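Local coordinates for BRO1 protein (Saccharomyces cerevisiae, PDB 1ZB1), which sorts cargo proteins into the intralumenal vesicles of multivesicular bodies and recruits the deubiquitinase Doa4 to endosomes, its Bro1 domain possibly binding Snf7, at residues K14-E19 and V172-E177; L79-F84 and Q358-K363; F97-A102 and S123-N128; Y255-A260 and D304-T309; I277-F282 and D336-L341. All coordinates share one frame; numbering follows the deposited sequence.

How the contacts relate
All five contacts lie in the Bro1 domain, an elongated, mostly helical body. Contacts 1 and 3, centres about 5 Å apart, touch directly: contact 3 brings strand 97-100 onto helix 118-139, while contact 1 ties the N-terminal 14-19 to the loop ahead of helix 176-198. Contact 2 joins helices 65-86 and 349-371; its centre and that of contact 3 are about 20 Å apart. Contacts 4 and 5, centres about 12 Å apart, share helices 242-269 and 275-290; the centres of contacts 3 and 4 are about 41 Å apart. Along the chain, 3 falls within the span of 1, both close before the interleaved 4 and 5 open, and contact 2 spans 3, 4 and 5. Contacts 1-3 and 4-5 lie on opposite sides of the chain's centre, so the set spans the long domain.

Contact 1: residues K14-E19 and V172-E177; sequences KLKDTE and VDLQSE
The carboxylate of Asp173 is the flat group of this contact, and Lys16 reaches it at OD1 on the anti lone pair, the one turned away from OD2. The two side chains come from opposite directions, and Lys16 NZ to Asp173 OD1 is a 2.9 Å salt bridge. Bends at chi3 (62°) and chi4 (52°) curl the lysine so that it wraps beside this oxygen, with Lys16 CG 3.6 Å from Asp173 OD1. The aliphatic part of the lysine is used as well: Lys16 CE lies 4.0 Å from Leu174 CD2. Asp173 has further partners, since OD1 also accepts from Ala102 N and OD2 pairs with Tyr239 OH; the ammonium likewise bonds Tyr100 O and Ser171 OG. Such a buried charge pair, surrounded by uncharged hydrogen-bond partners, would be expected to keep both groups ionised. Along the edge of strand 97-100, Asp17 and Glu19 make backbone hydrogen bonds with Tyr100 and Thr98. The arrangement is a buried salt bridge that fixes the extended N-terminal chain, lying against the small sheet of the Bro1 domain, to the 3-10 turn leading into helix 176-198.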
# COMPACT_ATOMS: atom_id res chain seq x y z
N LYS A 14 -6.43 2.75 7.66
CA LYS A 14 -7.42 3.71 8.16
C LYS A 14 -7.34 5.08 7.52
O LYS A 14 -6.26 5.58 7.23
CB LYS A 14 -7.27 3.86 9.67
CG LYS A 14 -7.50 2.56 10.44
CD LYS A 14 -8.92 2.08 10.26
CE LYS A 14 -9.19 0.81 11.05
NZ LYS A 14 -10.58 0.32 10.86
N LEU A 15 -8.51 5.68 7.30
CA LEU A 15 -8.61 7.01 6.72
C LEU A 15 -8.42 8.07 7.81
O LEU A 15 -8.59 7.78 9.00
CB LEU A 15 -10.01 7.24 6.12
CG LEU A 15 -10.45 6.44 4.89
CD1 LEU A 15 -11.96 6.69 4.62
CD2 LEU A 15 -9.60 6.87 3.70
N LYS A 16 -8.05 9.28 7.40
CA LYS A 16 -7.91 10.38 8.35
C LYS A 16 -9.21 11.18 8.26
O LYS A 16 -9.67 11.50 7.17
CB LYS A 16 -6.72 11.28 7.97
CG LYS A 16 -5.34 10.60 8.08
CD LYS A 16 -4.24 11.49 7.49
CE LYS A 16 -4.10 12.81 8.24
NZ LYS A 16 -3.96 12.59 9.72
N ASP A 17 -9.82 11.48 9.40
CA ASP A 17 -11.06 12.25 9.40
C ASP A 17 -10.72 13.74 9.34
O ASP A 17 -9.59 14.13 9.63
CB ASP A 17 -11.89 11.97 10.66
CG ASP A 17 -12.37 10.53 10.74
OD1 ASP A 17 -12.56 9.91 9.67
OD2 ASP A 17 -12.58 10.02 11.86
N THR A 18 -11.69 14.56 8.95
CA THR A 18 -11.49 16.00 8.86
C THR A 18 -12.77 16.72 9.28
O THR A 18 -13.86 16.15 9.22
CB THR A 18 -11.16 16.44 7.41
OG1 THR A 18 -10.91 17.85 7.39
CG2 THR A 18 -12.35 16.15 6.47
N GLU A 19 -12.63 17.96 9.70
CA GLU A 19 -13.81 18.73 10.10
C GLU A 19 -14.40 19.41 8.88
O GLU A 19 -13.67 19.77 7.94
CB GLU A 19 -13.45 19.77 11.16
CG GLU A 19 -13.07 19.14 12.49
CD GLU A 19 -13.01 20.14 13.63
OE1 GLU A 19 -12.89 19.68 14.79
OE2 GLU A 19 -13.08 21.36 13.37
N VAL A 172 1.46 12.39 12.73
CA VAL A 172 2.28 11.18 12.76
C VAL A 172 2.07 10.34 11.50
O VAL A 172 2.98 9.65 11.05
CB VAL A 172 1.96 10.32 14.02
CG1 VAL A 172 0.49 9.95 14.06
CG2 VAL A 172 2.83 9.07 14.02
N ASP A 173 0.86 10.41 10.94
CA ASP A 173 0.53 9.65 9.73
C ASP A 173 1.39 10.05 8.54
O ASP A 173 1.66 9.24 7.66
CB ASP A 173 -0.93 9.89 9.33
CG ASP A 173 -1.91 9.36 10.35
OD1 ASP A 173 -2.90 10.08 10.65
OD2 ASP A 173 -1.71 8.23 10.84
N LEU A 174 1.80 11.32 8.51
CA LEU A 174 2.58 11.80 7.38
C LEU A 174 4.08 11.88 7.61
O LEU A 174 4.80 12.51 6.83
CB LEU A 174 2.04 13.16 6.91
CG LEU A 174 0.72 13.12 6.11
CD1 LEU A 174 0.92 12.34 4.80
CD2 LEU A 174 -0.35 12.46 6.95
N GLN A 175 4.55 11.25 8.68
CA GLN A 175 5.99 11.24 8.93
C GLN A 175 6.58 10.38 7.81
O GLN A 175 6.05 9.30 7.51
CB GLN A 175 6.29 10.63 10.30
CG GLN A 175 5.81 11.50 11.44
CD GLN A 175 6.18 12.96 11.23
OE1 GLN A 175 5.30 13.83 11.12
NE2 GLN A 175 7.47 13.24 11.14
N SER A 176 7.65 10.85 7.20
CA SER A 176 8.29 10.14 6.08
C SER A 176 8.53 8.65 6.29
O SER A 176 8.33 7.85 5.37
CB SER A 176 9.61 10.83 5.72
OG SER A 176 10.21 10.20 4.59
N GLU A 177 8.95 8.25 7.48
CA GLU A 177 9.21 6.83 7.72
C GLU A 177 7.93 5.99 7.80
O GLU A 177 7.93 4.80 7.49
CB GLU A 177 10.05 6.63 8.99
CG GLU A 177 9.44 7.14 10.29
CD GLU A 177 9.54 8.65 10.47
OE1 GLU A 177 9.12 9.14 11.54
OE2 GLU A 177 10.04 9.35 9.55

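Contact 2: residues L79-F84 and Q358-K363; sequences LEHLYF and QDVANK
His81 is the residue of 79-84 that reaches across to Ala361 and Val360 of 358-363. The two residues before it face helix 118-139: Leu79 packs on Glu121 and Lys122, and Glu80 OE1 forms a salt bridge with Lys122 NZ, while Glu80 also touches Met357 of helix 349-371. The side chain of His81 sets out toward helix 349-371, and its ring presents one face to Ala361 CB, which sits 3.5 Å above the ring plane but offset toward the rim. This is a CH-pi contact, 3.8 Å from Ala361 CB to the ring centroid and 22° off the normal; the nearest ring atom is His81 NE2, 3.5 Å from Ala361 CB. Val360 approaches obliquely, its CG1 placed 4.1 Å from His81 ND1. A chi1 of 168° turns Val360 CG1 away from the residue's own amide nitrogen and points it to the imidazole. The arrangement is plain helix-helix packing, made through a CH-pi contact, by which helix 349-371 of the Bro1 domain is laid against helix 65-86. A weak hydrogen bond from His81 ND1 to Ser77 O may limit the ring's rotation, and Met357 and Tyr368 also touch this side chain. Leu82 and Tyr83 turn to Leu118 of helix 118-139. Finally, the Phe84 ring passes over Glu80 O and packs on Met357.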
# COMPACT_ATOMS: atom_id res chain seq x y z
N LEU A 79 -6.57 21.65 -5.56
CA LEU A 79 -5.51 22.09 -4.65
C LEU A 79 -4.17 22.28 -5.35
O LEU A 79 -3.45 23.24 -5.06
CB LEU A 79 -5.32 21.05 -3.54
CG LEU A 79 -5.96 21.16 -2.16
CD1 LEU A 79 -7.07 22.20 -2.09
CD2 LEU A 79 -6.44 19.78 -1.78
N GLU A 80 -3.83 21.36 -6.25
CA GLU A 80 -2.56 21.44 -6.96
C GLU A 80 -2.50 22.69 -7.84
O GLU A 80 -1.49 23.40 -7.86
CB GLU A 80 -2.34 20.17 -7.79
CG GLU A 80 -0.94 20.06 -8.39
CD GLU A 80 0.14 19.97 -7.32
OE1 GLU A 80 0.17 20.83 -6.41
OE2 GLU A 80 0.98 19.05 -7.41
N HIS A 81 -3.58 22.96 -8.57
CA HIS A 81 -3.63 24.15 -9.42
C HIS A 81 -3.61 25.42 -8.56
O HIS A 81 -3.03 26.43 -8.95
CB HIS A 81 -4.88 24.15 -10.30
CG HIS A 81 -4.78 23.27 -11.50
ND1 HIS A 81 -5.50 22.10 -11.63
CD2 HIS A 81 -4.06 23.39 -12.64
CE1 HIS A 81 -5.23 21.54 -12.80
NE2 HIS A 81 -4.35 22.31 -13.43
N LEU A 82 -4.26 25.36 -7.40
CA LEU A 82 -4.30 26.51 -6.49
C LEU A 82 -2.88 26.78 -6.01
O LEU A 82 -2.44 27.93 -5.92
CB LEU A 82 -5.20 26.21 -5.28
CG LEU A 82 -5.35 27.32 -4.23
CD1 LEU A 82 -5.92 28.59 -4.88
CD2 LEU A 82 -6.27 26.85 -3.12
N TYR A 83 -2.16 25.70 -5.70
CA TYR A 83 -0.79 25.80 -5.22
C TYR A 83 0.14 26.31 -6.33
O TYR A 83 1.07 27.06 -6.05
CB TYR A 83 -0.31 24.44 -4.71
CG TYR A 83 1.13 24.42 -4.24
CD1 TYR A 83 2.14 23.90 -5.05
CD2 TYR A 83 1.48 24.90 -2.98
CE1 TYR A 83 3.46 23.85 -4.61
CE2 TYR A 83 2.80 24.86 -2.53
CZ TYR A 83 3.78 24.34 -3.36
OH TYR A 83 5.09 24.28 -2.92
N PHE A 84 -0.10 25.90 -7.57
CA PHE A 84 0.72 26.37 -8.69
C PHE A 84 0.60 27.89 -8.80
O PHE A 84 1.56 28.58 -9.14
CB PHE A 84 0.26 25.78 -10.03
CG PHE A 84 0.54 24.31 -10.20
CD1 PHE A 84 1.57 23.68 -9.52
CD2 PHE A 84 -0.21 23.56 -11.12
CE1 PHE A 84 1.87 22.33 -9.75
CE2 PHE A 84 0.07 22.21 -11.35
CZ PHE A 84 1.11 21.60 -10.66
N GLN A 358 -6.92 18.61 -16.23
CA GLN A 358 -7.57 19.45 -17.24
C GLN A 358 -8.95 20.00 -16.89
O GLN A 358 -9.16 21.22 -16.87
CB GLN A 358 -7.66 18.69 -18.57
CG GLN A 358 -6.71 19.20 -19.65
CD GLN A 358 -7.03 20.62 -20.09
OE1 GLN A 358 -6.89 21.58 -19.33
NE2 GLN A 358 -7.46 20.76 -21.35
N ASP A 359 -9.91 19.11 -16.63
CA ASP A 359 -11.27 19.54 -16.31
C ASP A 359 -11.36 20.48 -15.11
O ASP A 359 -12.17 21.42 -15.11
CB ASP A 359 -12.18 18.32 -16.08
CG ASP A 359 -12.42 17.53 -17.36
OD1 ASP A 359 -12.66 18.15 -18.42
OD2 ASP A 359 -12.39 16.28 -17.30
N VAL A 360 -10.54 20.24 -14.10
CA VAL A 360 -10.54 21.07 -12.90
C VAL A 360 -10.00 22.47 -13.18
O VAL A 360 -10.54 23.46 -12.68
CB VAL A 360 -9.72 20.40 -11.77
CG1 VAL A 360 -9.46 21.39 -10.64
CG2 VAL A 360 -10.48 19.20 -11.23
N ALA A 361 -8.94 22.57 -13.97
CA ALA A 361 -8.36 23.87 -14.29
C ALA A 361 -9.37 24.76 -15.02
O ALA A 361 -9.42 25.97 -14.79
CB ALA A 361 -7.12 23.69 -15.15
N ASN A 362 -10.17 24.15 -15.89
CA ASN A 362 -11.16 24.92 -16.64
C ASN A 362 -12.32 25.37 -15.77
O ASN A 362 -12.74 26.53 -15.84
CB ASN A 362 -11.69 24.09 -17.82
CG ASN A 362 -10.63 23.81 -18.86
OD1 ASN A 362 -9.84 24.69 -19.21
ND2 ASN A 362 -10.62 22.59 -19.37
N LYS A 363 -12.83 24.46 -14.95
CA LYS A 363 -13.95 24.76 -14.08
C LYS A 363 -13.66 25.85 -13.05
O LYS A 363 -14.52 26.69 -12.77
CB LYS A 363 -14.39 23.47 -13.37
CG LYS A 363 -15.59 23.63 -12.46
CD LYS A 363 -16.05 22.28 -11.93
CE LYS A 363 -17.22 22.45 -10.96
NZ LYS A 363 -17.85 21.16 -10.54

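Contact 3: residues F97-A102 and S123-N128; sequences FTWYDA and SCTLFN
A cysteine sulfur-aromatic contact, Cys124 against Trp99, joins the small antiparallel sheet of the Bro1 domain to helix 118-139. The Cys124 side chain lies over one face of the indole: CB stands 3.5 Å from the centroid of the five-membered ring, a CH-pi contact, and SG is 3.8 Å from that same centroid. Chi1 of -73° sets the sulfur beside the backbone N of Cys124 and over the inner end of the indole, 3.5 Å from Trp99 CG. Asn128, one turn further on, comes from the opposite direction and meets the six-membered ring at its edge, ND2 being 3.4 Å from Trp99 CZ3 with amide and indole planes 62° apart. Its OD1 is taken by Lys16 N. Thr125 OG1 is an oblique neighbour, 4.0 Å from Trp99 CZ2, and bonds Glu121 O. A hydrogen bond from Trp99 NE1 to Glu121 OE1 fixes the indole's turn. The axes of strand 97-100 and helix 123-128 pass 10.3 Å apart at 41°; strand 112-115 pairs with the strand on one side, the 14-19 chain adds backbone bonds to it, and helix 146-165 receives Leu126 of helix 118-139.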
# COMPACT_ATOMS: atom_id res chain seq x y z
N PHE A 97 -7.98 24.41 7.68
CA PHE A 97 -7.86 22.99 7.33
C PHE A 97 -7.60 22.21 8.62
O PHE A 97 -6.55 22.37 9.26
CB PHE A 97 -6.68 22.81 6.36
CG PHE A 97 -6.82 23.58 5.06
CD1 PHE A 97 -5.77 24.37 4.60
CD2 PHE A 97 -7.96 23.45 4.27
CE1 PHE A 97 -5.86 25.02 3.36
CE2 PHE A 97 -8.06 24.10 3.04
CZ PHE A 97 -7.01 24.88 2.58
N THR A 98 -8.55 21.35 8.99
CA THR A 98 -8.45 20.59 10.23
C THR A 98 -8.53 19.07 10.03
O THR A 98 -9.57 18.55 9.62
CB THR A 98 -9.55 21.05 11.22
OG1 THR A 98 -9.43 22.47 11.44
CG2 THR A 98 -9.45 20.32 12.56
N TRP A 99 -7.44 18.38 10.34
CA TRP A 99 -7.38 16.92 10.18
C TRP A 99 -7.02 16.13 11.44
O TRP A 99 -6.16 16.54 12.22
CB TRP A 99 -6.39 16.54 9.08
CG TRP A 99 -6.81 16.99 7.71
CD1 TRP A 99 -6.65 18.23 7.17
CD2 TRP A 99 -7.49 16.21 6.72
NE1 TRP A 99 -7.19 18.28 5.91
CE2 TRP A 99 -7.72 17.05 5.61
CE3 TRP A 99 -7.94 14.88 6.67
CZ2 TRP A 99 -8.38 16.61 4.46
CZ3 TRP A 99 -8.60 14.44 5.52
CH2 TRP A 99 -8.81 15.30 4.43
N TYR A 100 -7.67 14.98 11.60
CA TYR A 100 -7.43 14.08 12.72
C TYR A 100 -6.46 12.97 12.32
O TYR A 100 -6.42 12.55 11.16
CB TYR A 100 -8.74 13.42 13.18
CG TYR A 100 -9.75 14.32 13.85
CD1 TYR A 100 -10.57 15.17 13.10
CD2 TYR A 100 -9.90 14.30 15.24
CE1 TYR A 100 -11.52 15.98 13.73
CE2 TYR A 100 -10.85 15.11 15.87
CZ TYR A 100 -11.65 15.94 15.12
OH TYR A 100 -12.60 16.71 15.75
N ASP A 101 -5.69 12.47 13.28
CA ASP A 101 -4.78 11.37 13.00
C ASP A 101 -5.63 10.10 12.78
O ASP A 101 -6.67 9.94 13.42
CB ASP A 101 -3.84 11.12 14.18
CG ASP A 101 -2.71 12.13 14.26
OD1 ASP A 101 -2.55 12.94 13.32
OD2 ASP A 101 -1.97 12.09 15.26
N ALA A 102 -5.18 9.22 11.89
CA ALA A 102 -5.90 7.97 11.64
C ALA A 102 -6.04 7.20 12.95
O ALA A 102 -5.11 7.15 13.75
CB ALA A 102 -5.16 7.12 10.60
N SER A 123 -1.38 16.95 1.47
CA SER A 123 -0.82 15.72 2.01
C SER A 123 -1.87 14.83 2.66
O SER A 123 -1.87 13.61 2.46
CB SER A 123 0.30 16.05 3.02
OG SER A 123 -0.18 16.80 4.12
N CYS A 124 -2.78 15.43 3.43
CA CYS A 124 -3.82 14.64 4.09
C CYS A 124 -4.78 14.01 3.07
O CYS A 124 -5.17 12.85 3.21
CB CYS A 124 -4.58 15.51 5.09
SG CYS A 124 -3.63 15.91 6.59
N THR A 125 -5.14 14.78 2.06
CA THR A 125 -6.03 14.28 1.02
C THR A 125 -5.35 13.12 0.26
O THR A 125 -5.98 12.09 -0.01
CB THR A 125 -6.38 15.41 0.02
OG1 THR A 125 -7.21 16.38 0.66
CG2 THR A 125 -7.12 14.84 -1.19
N LEU A 126 -4.07 13.27 -0.08
CA LEU A 126 -3.36 12.22 -0.81
C LEU A 126 -3.18 10.96 0.05
O LEU A 126 -3.16 9.84 -0.46
CB LEU A 126 -2.00 12.73 -1.30
CG LEU A 126 -1.08 11.73 -2.01
CD1 LEU A 126 -1.83 11.00 -3.12
CD2 LEU A 126 0.12 12.47 -2.57
N PHE A 127 -3.06 11.15 1.36
CA PHE A 127 -2.94 10.01 2.26
C PHE A 127 -4.23 9.18 2.13
O PHE A 127 -4.20 7.94 2.04
CB PHE A 127 -2.77 10.50 3.71
CG PHE A 127 -2.60 9.39 4.71
CD1 PHE A 127 -3.71 8.74 5.24
CD2 PHE A 127 -1.33 8.98 5.12
CE1 PHE A 127 -3.57 7.70 6.17
CE2 PHE A 127 -1.16 7.95 6.05
CZ PHE A 127 -2.28 7.30 6.58
N ASN A 128 -5.37 9.86 2.13
CA ASN A 128 -6.65 9.16 2.00
C ASN A 128 -6.82 8.53 0.62
O ASN A 128 -7.40 7.46 0.48
CB ASN A 128 -7.81 10.12 2.34
CG ASN A 128 -7.99 10.29 3.85
OD1 ASN A 128 -7.38 9.57 4.64
ND2 ASN A 128 -8.82 11.25 4.26

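Contact 4: residues Y255-A260 and D304-T309; sequences YKSLSA and DGFKET
Phe306 pushes the outer end of its ring between Ser257 and Leu258 of helix 242-269. At the ring's edge, in its plane, stands Ser257 OG, 3.5 Å from Phe306 CE2; the hydroxyl is hydrogen-bonded elsewhere, and makes no hydrogen bond across the segments. Leu258 meets the ring obliquely with one branch, CD1, which is 3.9 Å from Phe306 CZ and slightly farther from CE1. Chi1 of -177° sends the phenyl out opposite its own backbone N, which places the ring against helix 242-269. The Leu258 side chain leaves the backbone alongside the contact, and its chi2 of 66° places CD1 at the ring. No hydrogen bond joins the two segments; the contact is one phenyl packed against two consecutive residues. Close by, Thr309 OG1 bonds Gly305 O at 3.0 Å, donor 30° from the carbonyl plane; Thr309 N reaches the same oxygen from the other face, so the carbonyl is gripped twice within the helix. Tyr261, edge-to-face with Phe306, and Leu287 of helix 275-290 also pack on it. Helices 242-269, 275-290 and 303-322, successive in the Bro1 domain, thus meet round this ring: Ser257 O accepts a hydrogen bond from Ser283 OG of helix 275-290, while on another side helix 208-230 receives Leu258 at Ser215.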
# COMPACT_ATOMS: atom_id res chain seq x y z
N TYR A 255 6.89 -17.31 2.51
CA TYR A 255 7.21 -17.16 1.10
C TYR A 255 8.63 -17.61 0.80
O TYR A 255 8.92 -18.06 -0.31
CB TYR A 255 6.90 -15.73 0.65
CG TYR A 255 5.41 -15.55 0.46
CD1 TYR A 255 4.73 -16.28 -0.52
CD2 TYR A 255 4.65 -14.75 1.31
CE1 TYR A 255 3.35 -16.22 -0.65
CE2 TYR A 255 3.26 -14.68 1.19
CZ TYR A 255 2.62 -15.42 0.21
OH TYR A 255 1.24 -15.39 0.10
N LYS A 256 9.51 -17.51 1.78
CA LYS A 256 10.88 -17.98 1.58
C LYS A 256 10.79 -19.50 1.43
O LYS A 256 11.48 -20.10 0.60
CB LYS A 256 11.75 -17.63 2.79
CG LYS A 256 13.14 -18.23 2.73
CD LYS A 256 14.21 -17.16 2.62
CE LYS A 256 14.26 -16.28 3.85
NZ LYS A 256 15.38 -15.31 3.78
N SER A 257 9.93 -20.12 2.23
CA SER A 257 9.72 -21.57 2.18
C SER A 257 9.14 -21.98 0.83
O SER A 257 9.61 -22.94 0.21
CB SER A 257 8.75 -22.00 3.29
OG SER A 257 8.38 -23.37 3.13
N LEU A 258 8.12 -21.25 0.38
CA LEU A 258 7.47 -21.54 -0.89
C LEU A 258 8.46 -21.44 -2.04
O LEU A 258 8.39 -22.20 -3.01
CB LEU A 258 6.32 -20.56 -1.11
CG LEU A 258 5.23 -21.01 -2.09
CD1 LEU A 258 4.50 -22.21 -1.50
CD2 LEU A 258 4.25 -19.87 -2.36
N SER A 259 9.39 -20.49 -1.92
CA SER A 259 10.40 -20.28 -2.95
C SER A 259 11.35 -21.47 -3.05
O SER A 259 11.65 -21.96 -4.14
CB SER A 259 11.20 -19.02 -2.62
OG SER A 259 12.18 -18.77 -3.61
N ALA A 260 11.84 -21.94 -1.90
CA ALA A 260 12.75 -23.07 -1.84
C ALA A 260 12.06 -24.33 -2.36
O ALA A 260 12.66 -25.13 -3.07
CB ALA A 260 13.23 -23.29 -0.41
N ASP A 304 -0.78 -26.91 7.85
CA ASP A 304 -0.58 -28.34 8.07
C ASP A 304 -0.57 -29.13 6.76
O ASP A 304 0.18 -30.09 6.62
CB ASP A 304 -1.66 -28.91 9.01
CG ASP A 304 -1.57 -28.32 10.41
OD1 ASP A 304 -0.44 -28.14 10.91
OD2 ASP A 304 -2.63 -28.04 11.01
N GLY A 305 -1.41 -28.73 5.81
CA GLY A 305 -1.46 -29.41 4.53
C GLY A 305 -0.18 -29.22 3.73
O GLY A 305 0.25 -30.13 3.01
N PHE A 306 0.43 -28.05 3.85
CA PHE A 306 1.66 -27.77 3.13
C PHE A 306 2.82 -28.53 3.76
O PHE A 306 3.73 -28.99 3.06
CB PHE A 306 1.94 -26.26 3.12
CG PHE A 306 3.17 -25.87 2.34
CD1 PHE A 306 3.33 -26.28 1.02
CD2 PHE A 306 4.17 -25.10 2.93
CE1 PHE A 306 4.47 -25.93 0.29
CE2 PHE A 306 5.31 -24.74 2.21
CZ PHE A 306 5.46 -25.16 0.89
N LYS A 307 2.80 -28.68 5.08
CA LYS A 307 3.85 -29.41 5.77
C LYS A 307 3.85 -30.85 5.27
O LYS A 307 4.91 -31.44 5.07
CB LYS A 307 3.61 -29.39 7.29
CG LYS A 307 4.65 -30.15 8.11
CD LYS A 307 4.40 -29.95 9.60
CE LYS A 307 5.43 -30.67 10.47
NZ LYS A 307 5.25 -32.15 10.45
N GLU A 308 2.66 -31.39 5.05
CA GLU A 308 2.51 -32.76 4.56
C GLU A 308 3.01 -32.87 3.13
O GLU A 308 3.67 -33.85 2.76
CB GLU A 308 1.05 -33.20 4.62
CG GLU A 308 0.54 -33.46 6.03
CD GLU A 308 -0.85 -34.07 6.03
OE1 GLU A 308 -1.04 -35.12 5.38
OE2 GLU A 308 -1.74 -33.50 6.69
N THR A 309 2.70 -31.87 2.31
CA THR A 309 3.12 -31.86 0.92
C THR A 309 4.65 -31.92 0.82
O THR A 309 5.19 -32.64 -0.01
CB THR A 309 2.61 -30.61 0.19
OG1 THR A 309 1.18 -30.63 0.16
CG2 THR A 309 3.14 -30.55 -1.23

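Contact 5: residues I277-F282 and D336-L341; sequences IAFLDF and DSIKAL
The far end of the Phe279 ring touches Ser337 and Ile338, both contacts oblique. Phe279 CZ lies 4.1 Å from Ser337 CB, and Phe279 CE1 is 4.3 Å from Ile338 CD1. In the serine CB is the closest atom to the ring, with OG only slightly farther from CZ. In the next shell, His263, stacked edge-to-face, and Leu267, both of helix 242-269, pack round the phenyl together with Val333. Ile338 is seated against Ser259 of helix 242-269 and Ser212 and Arg216 of helix 208-230, so its branch bridges these helices to helix 275-290. The loop 336-341, on its way to helix 349-371, is thereby laid along this part of the Bro1 domain. With no hydrogen bond or salt bridge across the segments, this small contact depends on van der Waals packing and the burial of apolar surface.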
# COMPACT_ATOMS: atom_id res chain seq x y z
N ILE A 277 16.86 -32.28 -2.66
CA ILE A 277 16.56 -32.71 -1.30
C ILE A 277 17.07 -31.66 -0.31
O ILE A 277 16.45 -31.40 0.72
CB ILE A 277 17.22 -34.08 -0.99
CG1 ILE A 277 16.56 -35.16 -1.85
CG2 ILE A 277 17.09 -34.41 0.49
CD1 ILE A 277 17.23 -36.51 -1.76
N ALA A 278 18.21 -31.05 -0.63
CA ALA A 278 18.80 -30.03 0.22
C ALA A 278 17.89 -28.80 0.29
O ALA A 278 17.77 -28.17 1.34
CB ALA A 278 20.18 -29.65 -0.30
N PHE A 279 17.25 -28.47 -0.83
CA PHE A 279 16.36 -27.32 -0.87
C PHE A 279 15.01 -27.60 -0.23
O PHE A 279 14.37 -26.69 0.31
CB PHE A 279 16.18 -26.83 -2.31
CG PHE A 279 17.19 -25.80 -2.71
CD1 PHE A 279 17.04 -24.48 -2.32
CD2 PHE A 279 18.32 -26.16 -3.44
CE1 PHE A 279 18.00 -23.52 -2.64
CE2 PHE A 279 19.29 -25.22 -3.77
CZ PHE A 279 19.13 -23.89 -3.37
N LEU A 280 14.56 -28.85 -0.28
CA LEU A 280 13.29 -29.21 0.35
C LEU A 280 13.53 -29.16 1.85
O LEU A 280 12.64 -28.86 2.64
CB LEU A 280 12.85 -30.60 -0.09
CG LEU A 280 12.05 -30.69 -1.39
CD1 LEU A 280 10.66 -30.14 -1.17
CD2 LEU A 280 12.76 -29.91 -2.49
N ASP A 281 14.77 -29.47 2.22
CA ASP A 281 15.21 -29.46 3.61
C ASP A 281 15.08 -28.02 4.10
O ASP A 281 14.46 -27.74 5.13
CB ASP A 281 16.66 -29.92 3.69
CG ASP A 281 17.05 -30.41 5.07
OD1 ASP A 281 17.00 -29.61 6.03
OD2 ASP A 281 17.42 -31.60 5.19
N PHE A 282 15.67 -27.10 3.34
CA PHE A 282 15.64 -25.68 3.66
C PHE A 282 14.21 -25.15 3.71
O PHE A 282 13.86 -24.36 4.59
CB PHE A 282 16.44 -24.88 2.63
CG PHE A 282 16.43 -23.40 2.87
CD1 PHE A 282 17.06 -22.85 3.98
CD2 PHE A 282 15.77 -22.54 1.98
CE1 PHE A 282 17.05 -21.47 4.21
CE2 PHE A 282 15.75 -21.17 2.20
CZ PHE A 282 16.39 -20.63 3.32
N ASP A 336 21.25 -17.43 -2.25
CA ASP A 336 21.23 -16.51 -3.38
C ASP A 336 21.21 -17.26 -4.71
O ASP A 336 21.45 -16.67 -5.76
CB ASP A 336 22.45 -15.57 -3.32
CG ASP A 336 22.35 -14.58 -2.18
OD1 ASP A 336 23.29 -13.76 -2.01
OD2 ASP A 336 21.34 -14.61 -1.44
N SER A 337 20.93 -18.55 -4.64
CA SER A 337 20.84 -19.38 -5.83
C SER A 337 19.52 -19.05 -6.51
O SER A 337 19.37 -19.22 -7.72
CB SER A 337 20.89 -20.86 -5.45
OG SER A 337 20.80 -21.69 -6.60
N ILE A 338 18.56 -18.59 -5.71
CA ILE A 338 17.25 -18.21 -6.22
C ILE A 338 17.26 -16.70 -6.44
O ILE A 338 17.41 -15.93 -5.49
CB ILE A 338 16.13 -18.55 -5.21
CG1 ILE A 338 16.18 -20.04 -4.86
CG2 ILE A 338 14.77 -18.20 -5.81
CD1 ILE A 338 15.15 -20.46 -3.83
N LYS A 339 17.09 -16.29 -7.69
CA LYS A 339 17.11 -14.88 -8.06
C LYS A 339 15.70 -14.27 -8.08
O LYS A 339 14.90 -14.54 -8.97
CB LYS A 339 17.77 -14.74 -9.42
CG LYS A 339 19.13 -15.43 -9.49
CD LYS A 339 19.59 -15.64 -10.92
CE LYS A 339 20.84 -16.50 -10.97
NZ LYS A 339 21.25 -16.82 -12.36
N ALA A 340 15.43 -13.43 -7.09
CA ALA A 340 14.13 -12.77 -6.94
C ALA A 340 13.67 -11.98 -8.17
O ALA A 340 14.48 -11.36 -8.87
CB ALA A 340 14.16 -11.85 -5.73
N LEU A 341 12.37 -12.02 -8.43
CA LEU A 341 11.77 -11.31 -9.55
C LEU A 341 10.61 -10.44 -9.07
O LEU A 341 9.54 -10.95 -8.72
CB LEU A 341 11.26 -12.30 -10.60
CG LEU A 341 10.62 -11.67 -11.84
CD1 LEU A 341 11.65 -10.87 -12.60
CD2 LEU A 341 10.03 -12.76 -12.74